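Local coordinates for protein ribonuclease H (Uncultured organism, PDB 4IBN) that probably cleaves the RNA strand of RNA-DNA hybrids endonucleolytically, leaving 5'-phosphomonoester ends, with magnesium as its cofactor, at residues V108-W111 with A112-G115; K117-S120 with G121-E124; L126-W129 with Q130-V133. One frame throughout, in Å; residues are numbered along the deposited sequence.

Overall arrangement
Followed from the N terminus, the three contacts come in series along one helix-loop-helix region, none enclosing or crossing another. Contact 1 ends helix 98-113; contact 2 folds the exposed loop 117-124 back on itself through a beta turn; contact 3 opens helix 126-136. Each is local, and what joins them is mainly side chains, with some backbone of the loop. The salt bridge from Arg114 to Glu124 ties contact 1 to contact 2. The backbone of Arg118 and Glu124 packs on Leu126 and Trp129 of contact 3. Trp111 and Val108 meet Trp129, and Val108 also meets Val133, so the two successive helices lie against each other with the loop connecting them at the surface.

Contact 1 of 3, residues V108-W111 with A112-G115; sequences VHDW and AQRG
Val108 O, His109 O and Asp110 O receive the amide hydrogens of Ala112, Gln113 and Arg114 in turn, three consecutive i to i+4 bonds whose N-H...O angles fall from 163° at Ala112 to 137° at Arg114, where the amide also makes a weak second bond to Trp111 O, 3.1 Å from Arg114 N. Gly115, at positive phi, then closes helix 98-113 as the C' residue of a Schellman motif, with Gly115 N bonded to Ala112 O at 3.0 Å and Trp116 N reaching Trp111 O.

Arg114 and Trp111 run side by side and point the same way. CG of Arg114 passes 3.5 Å from Trp111 O, and a bend at chi3 brings the guanidinium back beside the indole. There Trp111 CD1 meets the edge of the guanidinium, 3.9 Å from Arg114 NH2, with the two planes 50° apart; this is contact alongside, not a stack. The same NH2 forms a salt bridge with Glu124. Replacing Arg114 with alanine would probably leave the Glu124 carboxylate without this charged mate and take away the group lying beside Trp111 CD1. The chemistry thus implies a double use of one side chain: its aliphatic part follows the closing helix turn, while its charge ties that helix end to the following loop.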
loop_
_atom_site.group_PDB
_atom_site.type_symbol
_atom_site.label_atom_id
_atom_site.label_comp_id
_atom_site.label_asym_id
_atom_site.label_seq_id
_atom_site.Cartn_x
_atom_site.Cartn_y
_atom_site.Cartn_z
ATOM N N VAL A 108 13.761 0.422 8.027
ATOM C CA VAL A 108 13.118 0.307 9.312
ATOM C C VAL A 108 14.048 -0.421 10.243
ATOM O O VAL A 108 14.075 -0.200 11.388
ATOM C CB VAL A 108 11.780 -0.422 9.287
ATOM C CG1 VAL A 108 10.739 0.447 8.743
ATOM C CG2 VAL A 108 11.881 -1.653 8.537
ATOM N N HIS A 109 14.778 -1.346 9.684
ATOM C CA HIS A 109 15.744 -2.064 10.457
ATOM C C HIS A 109 16.839 -1.119 10.935
ATOM O O HIS A 109 17.275 -1.232 12.010
ATOM C CB HIS A 109 16.313 -3.249 9.666
ATOM C CG HIS A 109 15.291 -4.260 9.259
ATOM N ND1 HIS A 109 14.616 -5.042 10.155
ATOM C CD2 HIS A 109 14.840 -4.623 8.044
ATOM C CE1 HIS A 109 13.789 -5.832 9.516
ATOM N NE2 HIS A 109 13.895 -5.588 8.232
ATOM N N ASP A 110 17.296 -0.224 10.092
ATOM C CA ASP A 110 18.281 0.752 10.509
ATOM C C ASP A 110 17.729 1.676 11.569
ATOM O O ASP A 110 18.387 1.979 12.509
ATOM C CB ASP A 110 18.737 1.612 9.340
ATOM C CG ASP A 110 19.509 0.840 8.293
ATOM O OD1 ASP A 110 20.124 -0.163 8.631
ATOM O OD2 ASP A 110 19.487 1.242 7.123
ATOM N N TRP A 111 16.514 2.145 11.390
ATOM C CA TRP A 111 15.925 3.040 12.340
ATOM C C TRP A 111 15.749 2.383 13.707
ATOM O O TRP A 111 16.001 2.974 14.700
ATOM C CB TRP A 111 14.582 3.571 11.817
ATOM C CG TRP A 111 14.747 4.460 10.674
ATOM C CD1 TRP A 111 15.735 5.298 10.485
ATOM C CD2 TRP A 111 13.863 4.625 9.554
ATOM N NE1 TRP A 111 15.573 5.980 9.308
ATOM C CE2 TRP A 111 14.417 5.568 8.720
ATOM C CE3 TRP A 111 12.671 4.053 9.179
ATOM C CZ2 TRP A 111 13.794 5.971 7.536
ATOM C CZ3 TRP A 111 12.105 4.414 8.016
ATOM C CH2 TRP A 111 12.637 5.368 7.220
ATOM N N ALA A 112 15.291 1.156 13.723
ATOM C CA ALA A 112 15.119 0.435 14.959
ATOM C C ALA A 112 16.447 0.244 15.658
ATOM O O ALA A 112 16.557 0.326 16.832
ATOM C CB ALA A 112 14.470 -0.877 14.728
ATOM N N GLN A 113 17.452 0.000 14.872
ATOM C CA GLN A 113 18.766 -0.231 15.389
ATOM C C GLN A 113 19.222 1.011 16.145
ATOM O O GLN A 113 19.869 0.926 17.138
ATOM C CB GLN A 113 19.713 -0.570 14.264
ATOM C CG GLN A 113 20.981 -1.131 14.699
ATOM C CD GLN A 113 21.828 -1.512 13.528
ATOM O OE1 GLN A 113 21.955 -0.769 12.606
ATOM N NE2 GLN A 113 22.406 -2.686 13.572
ATOM N N ARG A 114 18.834 2.174 15.676
ATOM C CA ARG A 114 19.267 3.410 16.254
ATOM C C ARG A 114 18.283 3.946 17.276
ATOM O O ARG A 114 18.313 5.086 17.601
ATOM C CB ARG A 114 19.627 4.430 15.183
ATOM C CG ARG A 114 18.559 5.422 14.860
ATOM C CD ARG A 114 19.054 6.747 14.274
ATOM N NE ARG A 114 18.161 7.187 13.247
ATOM C CZ ARG A 114 17.831 8.436 12.992
ATOM N NH1 ARG A 114 18.316 9.441 13.733
ATOM N NH2 ARG A 114 16.979 8.681 12.026
ATOM N N GLY A 115 17.380 3.102 17.720
ATOM C CA GLY A 115 16.436 3.473 18.714
ATOM C C GLY A 115 15.322 4.386 18.242
ATOM O O GLY A 115 14.675 4.999 19.041
#

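Contact 2 of 3, residues K117-S120 with G121-E124; sequences KRKS and GAIE
Glu124 reaches back across the loop, and its OE1 accepts the backbone N-H of Lys119 at 3.2 Å. The bond is nearly straight (173°), and the donor arrives on the syn side of OE1, 21° out of the carboxylate plane. CG of Glu124 lies beside its own backbone N (chi1 -63°) and the chain runs on extended, which carries the acid far enough to span the turn. OE1 also rests 3.6 Å from Arg118 CA, while OE2 forms a salt bridge with Arg114, and the two oxygens thus divide their work between a main-chain amide and a charged side chain.

Nearer the bend of the loop, the CB atoms of Lys119 and Ala122 touch at 3.8 Å, at the two ends of a type II beta turn, while the rest of the Lys119 chain leads off. Ala122 N closes the turn on Lys119 O at 3.1 Å, coming from above the carbonyl plane. Gly121 fills the third position, where a CB would clash with Ser120 O. The Arg118 chain is extended from CG to NE; NE donates to a water at 3.0 Å, which also accepts a weak bond from Gly121 N, and NH1 is held by Ser220. The loop lies at the surface between helix 98-113 and helix 126-136, linked to the end of the first through Arg114 and running on into the second.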
loop_
_atom_site.group_PDB
_atom_site.type_symbol
_atom_site.label_atom_id
_atom_site.label_comp_id
_atom_site.label_asym_id
_atom_site.label_seq_id
_atom_site.Cartn_x
_atom_site.Cartn_y
_atom_site.Cartn_z
ATOM N N LYS A 117 15.461 7.048 16.950
ATOM C CA LYS A 117 15.799 8.433 17.238
ATOM C C LYS A 117 15.792 9.249 15.971
ATOM O O LYS A 117 16.252 8.802 14.994
ATOM C CB LYS A 117 17.147 8.498 17.940
ATOM C CG LYS A 117 17.081 8.069 19.416
ATOM C CD LYS A 117 18.437 8.027 20.127
ATOM C CE LYS A 117 19.606 8.081 19.181
ATOM N NZ LYS A 117 20.969 7.884 19.810
ATOM N N ARG A 118 15.224 10.439 16.002
ATOM C CA ARG A 118 15.254 11.317 14.861
ATOM C C ARG A 118 16.632 11.918 14.683
ATOM O O ARG A 118 17.349 12.043 15.607
ATOM C CB ARG A 118 14.215 12.441 14.986
ATOM C CG ARG A 118 14.636 13.645 15.843
ATOM C CD ARG A 118 13.505 14.614 16.196
ATOM N NE ARG A 118 14.034 15.826 16.788
ATOM C CZ ARG A 118 14.224 16.013 18.087
ATOM N NH1 ARG A 118 13.888 15.087 18.957
ATOM N NH2 ARG A 118 14.761 17.118 18.529
ATOM N N LYS A 119 16.954 12.282 13.459
ATOM C CA LYS A 119 18.090 13.109 13.117
ATOM C C LYS A 119 17.666 14.533 13.098
ATOM O O LYS A 119 16.659 14.854 12.565
ATOM C CB LYS A 119 18.546 12.771 11.724
ATOM C CG LYS A 119 19.456 13.794 11.178
ATOM C CD LYS A 119 20.663 13.993 12.081
ATOM C CE LYS A 119 21.589 15.009 11.547
ATOM N NZ LYS A 119 22.936 14.514 11.398
ATOM N N SER A 120 18.468 15.406 13.672
ATOM C CA SER A 120 18.078 16.807 13.745
ATOM C C SER A 120 18.006 17.429 12.397
ATOM O O SER A 120 18.912 17.330 11.600
ATOM C CB SER A 120 19.011 17.608 14.650
ATOM O OG SER A 120 18.341 17.930 15.835
ATOM N N GLY A 121 16.901 18.100 12.178
ATOM C CA GLY A 121 16.627 18.820 10.951
ATOM C C GLY A 121 15.967 17.979 9.884
ATOM O O GLY A 121 15.536 18.467 8.884
ATOM N N ALA A 122 15.915 16.700 10.140
ATOM C CA ALA A 122 15.293 15.766 9.252
ATOM C C ALA A 122 13.804 15.734 9.388
ATOM O O ALA A 122 13.279 16.065 10.421
ATOM C CB ALA A 122 15.876 14.392 9.486
ATOM N N ILE A 123 13.119 15.336 8.338
ATOM C CA ILE A 123 11.709 15.032 8.435
ATOM C C ILE A 123 11.480 13.648 7.909
ATOM O O ILE A 123 11.293 13.457 6.759
ATOM C CB ILE A 123 10.886 16.011 7.647
ATOM C CG1 ILE A 123 10.898 17.360 8.338
ATOM C CG2 ILE A 123 9.493 15.554 7.584
ATOM C CD1 ILE A 123 9.977 18.365 7.722
ATOM N N GLU A 124 11.566 12.673 8.775
ATOM C CA GLU A 124 11.578 11.302 8.358
ATOM C C GLU A 124 10.219 10.568 8.491
ATOM O O GLU A 124 10.161 9.429 8.252
ATOM C CB GLU A 124 12.620 10.559 9.175
ATOM C CG GLU A 124 14.007 11.029 8.990
ATOM C CD GLU A 124 14.960 10.689 10.164
ATOM O OE1 GLU A 124 14.883 11.294 11.239
ATOM O OE2 GLU A 124 15.825 9.844 9.950
HETATM O O HOH W 1 14.685 17.932 14.687
#

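Contact 3 of 3, residues L126-W129 with Q130-V133; sequences LALW and QEAV
Leu126 O accepts the amide of Gln130, the first of four regular alpha-helical bonds at the start of helix 126-136, which in this RNase H fold packs against helices 67-82 and 98-113. The following three pair Glu131 with Ala127, Ala132 with Leu128, and Val133 with Trp129. The N...O distances shorten slightly along the series, from 3.1 Å between Gln130 N and Leu126 O to 2.9 Å between Val133 N and Trp129 O, while the N-H...O angles stay close to 160°.

The contacts of side chains with main-chain oxygens mostly follow the same spacing. Gln130 and Glu131 both set CG beside the backbone N (chi1 -67° in each) and extend beyond it, which lays the start of each chain back along the preceding turn: Gln130 CG comes to 3.4 Å from Leu126 O, and Glu131 CG to 3.5 Å from Ala127 O. Ala132 CB is 3.6 Å from both Leu128 O and Trp129 O.

Apolar packing works outward from the helix. Leu128 leans on Leu72 and Ile76 of helix 67-82, with its CD2 only loosely approached by Glu131 OE1. Trp129, buried, is covered by Leu72 and by Met104 and Val108 of helix 98-113, and Ala132 and Val133 reach the same helix.

Polar bonds engage two side-chain ends. The indole N-H of Trp129 is bonded to the hydroxyl of Tyr99, which satisfies a nitrogen in a buried ring, and Glu131 OE1 forms a salt bridge with Arg80. The CG2 methyl of Val133 lies 3.3 Å from Trp129 O, the same oxygen that accepts the Val133 amide.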
loop_
_atom_site.group_PDB
_atom_site.type_symbol
_atom_site.label_atom_id
_atom_site.label_comp_id
_atom_site.label_asym_id
_atom_site.label_seq_id
_atom_site.Cartn_x
_atom_site.Cartn_y
_atom_site.Cartn_z
ATOM N N LEU A 126 8.812 9.505 11.145
ATOM C CA LEU A 126 9.058 8.381 12.005
ATOM C C LEU A 126 7.805 7.864 12.708
ATOM O O LEU A 126 7.692 6.692 12.899
ATOM C CB LEU A 126 10.154 8.661 13.038
ATOM C CG LEU A 126 11.571 8.839 12.521
ATOM C CD1 LEU A 126 12.554 9.057 13.631
ATOM C CD2 LEU A 126 12.042 7.778 11.574
ATOM N N ALA A 127 6.914 8.737 13.132
ATOM C CA ALA A 127 5.715 8.267 13.793
ATOM C C ALA A 127 4.854 7.414 12.876
ATOM O O ALA A 127 4.340 6.426 13.283
ATOM C CB ALA A 127 4.927 9.400 14.337
ATOM N N LEU A 128 4.703 7.854 11.644
ATOM C CA LEU A 128 3.973 7.093 10.672
ATOM C C LEU A 128 4.633 5.778 10.324
ATOM O O LEU A 128 3.984 4.835 10.139
ATOM C CB LEU A 128 3.702 7.886 9.411
ATOM C CG LEU A 128 2.439 8.676 9.198
ATOM C CD1 LEU A 128 2.383 8.993 7.746
ATOM C CD2 LEU A 128 1.221 7.974 9.570
ATOM N N TRP A 129 5.937 5.754 10.245
ATOM C CA TRP A 129 6.631 4.522 9.982
ATOM C C TRP A 129 6.337 3.530 11.091
ATOM O O TRP A 129 6.125 2.400 10.842
ATOM C CB TRP A 129 8.130 4.733 9.887
ATOM C CG TRP A 129 8.592 5.092 8.542
ATOM C CD1 TRP A 129 9.068 6.290 8.139
ATOM C CD2 TRP A 129 8.640 4.249 7.411
ATOM N NE1 TRP A 129 9.416 6.245 6.843
ATOM C CE2 TRP A 129 9.155 5.001 6.361
ATOM C CE3 TRP A 129 8.344 2.918 7.190
ATOM C CZ2 TRP A 129 9.335 4.478 5.116
ATOM C CZ3 TRP A 129 8.512 2.423 5.946
ATOM C CH2 TRP A 129 9.010 3.192 4.929
ATOM N N GLN A 130 6.318 4.001 12.318
ATOM C CA GLN A 130 5.992 3.126 13.418
ATOM C C GLN A 130 4.585 2.558 13.330
ATOM O O GLN A 130 4.387 1.436 13.602
ATOM C CB GLN A 130 6.213 3.804 14.782
ATOM C CG GLN A 130 7.631 4.100 15.097
ATOM C CD GLN A 130 7.813 4.755 16.470
ATOM O OE1 GLN A 130 6.941 5.365 16.967
ATOM N NE2 GLN A 130 8.942 4.605 17.034
ATOM N N GLU A 131 3.638 3.382 12.948
ATOM C CA GLU A 131 2.300 2.930 12.704
ATOM C C GLU A 131 2.218 1.924 11.544
ATOM O O GLU A 131 1.487 0.993 11.590
ATOM C CB GLU A 131 1.370 4.114 12.412
ATOM C CG GLU A 131 1.137 5.004 13.544
ATOM C CD GLU A 131 -0.017 5.989 13.328
ATOM O OE1 GLU A 131 -0.912 5.709 12.538
ATOM O OE2 GLU A 131 -0.026 6.999 14.008
ATOM N N ALA A 132 2.965 2.164 10.508
ATOM C CA ALA A 132 2.970 1.233 9.431
ATOM C C ALA A 132 3.536 -0.101 9.811
ATOM O O ALA A 132 3.068 -1.090 9.372
ATOM C CB ALA A 132 3.708 1.775 8.292
ATOM N N VAL A 133 4.606 -0.089 10.581
ATOM C CA VAL A 133 5.239 -1.321 11.000
ATOM C C VAL A 133 4.279 -2.123 11.865
ATOM O O VAL A 133 4.167 -3.281 11.752
ATOM C CB VAL A 133 6.531 -1.080 11.757
ATOM C CG1 VAL A 133 6.970 -2.305 12.481
ATOM C CG2 VAL A 133 7.599 -0.570 10.852
#